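Local coordinates for putative cell adhesion protein (Bacteroides fragilis, PDB 4H40) that is probably a fimbrillin-like subunit of a pilus from a human gut bacterium, with a presumed role in cell adhesion, at residues Ser55-Lys66 with Tyr115-Leu126. Residues are numbered along the deposited sequence; the frame is centred on the assembly and turned at random.
Sequences STIRLVVYDDAK and YYFRILSPAKAL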
# COMPACT_ATOMS: atom_id res chain seq x y z
N SER B 55 -13.73 26.75 -18.80
CA SER B 55 -13.71 26.95 -17.36
C SER B 55 -13.96 28.42 -17.04
O SER B 55 -13.86 29.27 -17.93
CB SER B 55 -12.39 26.48 -16.75
OG SER B 55 -11.30 27.34 -17.08
N THR B 56 -14.35 28.71 -15.80
CA THR B 56 -14.63 30.08 -15.40
C THR B 56 -13.70 30.48 -14.28
O THR B 56 -13.25 29.62 -13.52
CB THR B 56 -16.10 30.29 -14.96
OG1 THR B 56 -16.40 29.46 -13.83
CG2 THR B 56 -17.09 30.05 -16.09
N ILE B 57 -13.38 31.78 -14.21
CA ILE B 57 -12.57 32.34 -13.13
C ILE B 57 -13.34 33.49 -12.52
O ILE B 57 -14.03 34.20 -13.24
CB ILE B 57 -11.11 32.75 -13.53
CG1 ILE B 57 -11.04 33.98 -14.42
CG2 ILE B 57 -10.29 31.62 -14.12
CD1 ILE B 57 -10.42 35.12 -13.72
N ARG B 58 -13.26 33.65 -11.20
CA ARG B 58 -13.82 34.79 -10.47
C ARG B 58 -12.70 35.71 -10.01
O ARG B 58 -11.76 35.27 -9.34
CB ARG B 58 -14.67 34.38 -9.25
CG ARG B 58 -15.02 35.58 -8.34
CD ARG B 58 -16.04 35.29 -7.27
NE ARG B 58 -17.27 34.71 -7.83
CZ ARG B 58 -18.31 35.41 -8.26
NH1 ARG B 58 -18.31 36.73 -8.19
NH2 ARG B 58 -19.37 34.78 -8.76
N LEU B 59 -12.82 36.98 -10.32
CA LEU B 59 -11.88 37.98 -9.88
C LEU B 59 -12.49 38.63 -8.64
O LEU B 59 -13.58 39.19 -8.74
CB LEU B 59 -11.65 38.97 -11.04
CG LEU B 59 -10.47 39.93 -10.98
CD1 LEU B 59 -9.16 39.21 -11.14
CD2 LEU B 59 -10.58 40.92 -12.10
N VAL B 60 -11.85 38.43 -7.45
CA VAL B 60 -12.26 38.95 -6.13
C VAL B 60 -11.39 40.18 -5.85
O VAL B 60 -10.16 40.05 -5.81
CB VAL B 60 -12.15 37.89 -4.98
CG1 VAL B 60 -12.74 38.42 -3.67
CG2 VAL B 60 -12.79 36.55 -5.35
N VAL B 61 -12.02 41.36 -5.70
CA VAL B 61 -11.31 42.62 -5.48
C VAL B 61 -11.43 43.08 -4.02
O VAL B 61 -12.50 42.95 -3.42
CB VAL B 61 -11.78 43.71 -6.48
CG1 VAL B 61 -11.13 45.06 -6.19
CG2 VAL B 61 -11.49 43.29 -7.91
N TYR B 62 -10.31 43.59 -3.48
CA TYR B 62 -10.17 44.17 -2.14
C TYR B 62 -9.55 45.57 -2.23
O TYR B 62 -8.81 45.84 -3.18
CB TYR B 62 -9.28 43.27 -1.25
CG TYR B 62 -9.75 41.84 -1.13
CD1 TYR B 62 -9.31 40.86 -2.02
CD2 TYR B 62 -10.59 41.44 -0.10
CE1 TYR B 62 -9.73 39.54 -1.91
CE2 TYR B 62 -11.00 40.11 0.04
CZ TYR B 62 -10.56 39.17 -0.86
OH TYR B 62 -10.98 37.86 -0.73
N ASP B 63 -9.80 46.45 -1.24
CA ASP B 63 -9.16 47.77 -1.25
C ASP B 63 -7.71 47.63 -0.71
O ASP B 63 -7.28 46.51 -0.43
CB ASP B 63 -9.99 48.82 -0.47
CG ASP B 63 -10.28 48.53 0.99
OD1 ASP B 63 -9.65 47.61 1.56
OD2 ASP B 63 -11.10 49.26 1.59
N ASP B 64 -6.97 48.76 -0.57
CA ASP B 64 -5.59 48.76 -0.07
C ASP B 64 -5.47 48.24 1.39
O ASP B 64 -4.40 47.80 1.79
CB ASP B 64 -4.94 50.17 -0.20
CG ASP B 64 -5.81 51.33 0.25
OD1 ASP B 64 -6.18 51.37 1.45
OD2 ASP B 64 -6.07 52.23 -0.57
N ALA B 65 -6.58 48.26 2.15
CA ALA B 65 -6.66 47.78 3.53
C ALA B 65 -7.17 46.32 3.61
O ALA B 65 -7.46 45.83 4.71
CB ALA B 65 -7.54 48.71 4.36
N LYS B 66 -7.25 45.62 2.45
CA LYS B 66 -7.67 44.22 2.27
C LYS B 66 -9.16 43.97 2.64
O LYS B 66 -9.51 42.86 3.08
CB LYS B 66 -6.74 43.24 3.03
CG LYS B 66 -5.33 43.13 2.46
CD LYS B 66 -4.52 42.12 3.25
CE LYS B 66 -3.07 42.04 2.83
NZ LYS B 66 -2.39 40.86 3.44
N TYR B 115 -5.39 48.12 -5.30
CA TYR B 115 -6.30 47.03 -4.96
C TYR B 115 -5.58 45.69 -4.86
O TYR B 115 -4.63 45.43 -5.61
CB TYR B 115 -7.40 46.90 -6.04
CG TYR B 115 -8.18 48.17 -6.30
CD1 TYR B 115 -9.33 48.46 -5.56
CD2 TYR B 115 -7.80 49.06 -7.29
CE1 TYR B 115 -10.06 49.62 -5.80
CE2 TYR B 115 -8.51 50.23 -7.53
CZ TYR B 115 -9.65 50.51 -6.79
OH TYR B 115 -10.37 51.66 -7.04
N TYR B 116 -6.06 44.81 -3.97
CA TYR B 116 -5.60 43.44 -3.84
C TYR B 116 -6.57 42.58 -4.61
O TYR B 116 -7.75 42.92 -4.65
CB TYR B 116 -5.54 43.00 -2.37
CG TYR B 116 -4.36 43.55 -1.61
CD1 TYR B 116 -3.11 42.96 -1.71
CD2 TYR B 116 -4.51 44.64 -0.75
CE1 TYR B 116 -2.02 43.46 -1.00
CE2 TYR B 116 -3.44 45.14 -0.02
CZ TYR B 116 -2.19 44.55 -0.15
OH TYR B 116 -1.11 45.03 0.56
N PHE B 117 -6.11 41.50 -5.23
CA PHE B 117 -7.05 40.66 -5.94
C PHE B 117 -6.70 39.19 -5.78
O PHE B 117 -5.53 38.81 -5.72
CB PHE B 117 -7.22 41.07 -7.43
CG PHE B 117 -6.01 40.95 -8.32
CD1 PHE B 117 -5.09 41.99 -8.41
CD2 PHE B 117 -5.78 39.80 -9.08
CE1 PHE B 117 -3.94 41.86 -9.21
CE2 PHE B 117 -4.63 39.68 -9.88
CZ PHE B 117 -3.72 40.72 -9.94
N ARG B 118 -7.75 38.38 -5.67
CA ARG B 118 -7.68 36.92 -5.56
C ARG B 118 -8.49 36.31 -6.69
O ARG B 118 -9.37 36.97 -7.25
CB ARG B 118 -8.17 36.43 -4.19
CG ARG B 118 -7.42 37.02 -3.02
CD ARG B 118 -7.50 36.14 -1.81
NE ARG B 118 -6.21 36.16 -1.12
CZ ARG B 118 -5.53 35.09 -0.74
NH1 ARG B 118 -6.03 33.88 -0.93
NH2 ARG B 118 -4.36 35.22 -0.16
N ILE B 119 -8.16 35.06 -7.04
CA ILE B 119 -8.82 34.31 -8.11
C ILE B 119 -9.32 33.01 -7.57
O ILE B 119 -8.68 32.40 -6.71
CB ILE B 119 -7.89 34.04 -9.36
CG1 ILE B 119 -6.86 35.16 -9.66
CG2 ILE B 119 -8.68 33.58 -10.60
CD1 ILE B 119 -7.40 36.44 -10.11
N LEU B 120 -10.45 32.56 -8.12
CA LEU B 120 -11.12 31.29 -7.86
C LEU B 120 -11.54 30.70 -9.19
O LEU B 120 -11.96 31.45 -10.08
CB LEU B 120 -12.35 31.46 -6.97
CG LEU B 120 -12.13 31.99 -5.58
CD1 LEU B 120 -13.34 32.72 -5.12
CD2 LEU B 120 -11.79 30.89 -4.59
N SER B 121 -11.44 29.38 -9.33
CA SER B 121 -11.90 28.68 -10.53
C SER B 121 -12.38 27.29 -10.13
O SER B 121 -11.59 26.54 -9.54
CB SER B 121 -10.82 28.62 -11.61
OG SER B 121 -11.34 28.01 -12.78
N PRO B 122 -13.68 26.96 -10.31
CA PRO B 122 -14.76 27.73 -10.97
C PRO B 122 -15.11 29.05 -10.27
O PRO B 122 -14.78 29.24 -9.10
CB PRO B 122 -15.96 26.76 -10.91
CG PRO B 122 -15.35 25.40 -10.81
CD PRO B 122 -14.15 25.61 -9.93
N ALA B 123 -15.81 29.95 -11.00
CA ALA B 123 -16.22 31.27 -10.50
C ALA B 123 -17.36 31.15 -9.48
O ALA B 123 -18.42 31.76 -9.64
CB ALA B 123 -16.63 32.17 -11.67
N LYS B 124 -17.11 30.34 -8.42
CA LYS B 124 -18.07 30.09 -7.34
C LYS B 124 -18.35 31.38 -6.56
O LYS B 124 -17.49 32.26 -6.48
CB LYS B 124 -17.56 28.99 -6.38
CG LYS B 124 -17.56 27.60 -7.00
CD LYS B 124 -17.35 26.52 -5.93
CE LYS B 124 -18.45 25.50 -5.98
NZ LYS B 124 -18.55 24.75 -4.70
N ALA B 125 -19.57 31.49 -6.00
CA ALA B 125 -19.98 32.66 -5.22
C ALA B 125 -19.33 32.67 -3.83
O ALA B 125 -19.13 31.61 -3.22
CB ALA B 125 -21.49 32.69 -5.09
N LEU B 126 -18.98 33.86 -3.35
CA LEU B 126 -18.36 34.02 -2.03
C LEU B 126 -19.42 33.88 -0.96
O LEU B 126 -20.53 34.39 -1.12
CB LEU B 126 -17.63 35.36 -1.89
CG LEU B 126 -16.51 35.65 -2.88
CD1 LEU B 126 -16.24 37.13 -2.97
CD2 LEU B 126 -15.26 34.89 -2.54
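Antiparallel pairing of strand 56-62 with strand 113-121 builds part of a β-sheet in a fimbrillin-like domain, with R58-L120, V60-R118 and Y62-Y116 as its hydrogen-bonded pairs. Each pair exchanges two backbone bonds; V60 N to R118 O, at 2.9 Å, is nearly straight (170°). Past L120 the ladder gives way to side-chain bonds. S121 OG donates to T56 O (2.6 Å), a chi1 of -177° swinging the hydroxyl away from the S121 amide and onto that carbonyl. A cis peptide then leads into P122, and the chain turns back across the R58 face through an inverse gamma turn centred on A123. There A123 N bonds T56 OG1 at 2.9 Å, while OG1 is also hydrogen-bonded to G98 O. R58, bent at chi3 (-54°), brings NE to K124 O at 2.8 Å and NH2 to A123 O at 3.3 Å; both donors lie above their carbonyl planes, and NH1 is hydrogen-bonded to S73 OG. Two successive carbonyls thus hold the guanidinium against the turn. Beyond it, L126 CD1 meets V60 CG1 tip to tip. On the other face L59 and I119 run side by side, beside F117. At the far end, the turn D63-K66 folds K66 over one face of the Y116 ring, CG lying 4.0 Å from its centroid, a CH-pi contact. Strand 74-79 continues the sheet beyond 56-62, and 153-157 beyond 113-121, consistent with the all-β, transthyretin-like fold of this family.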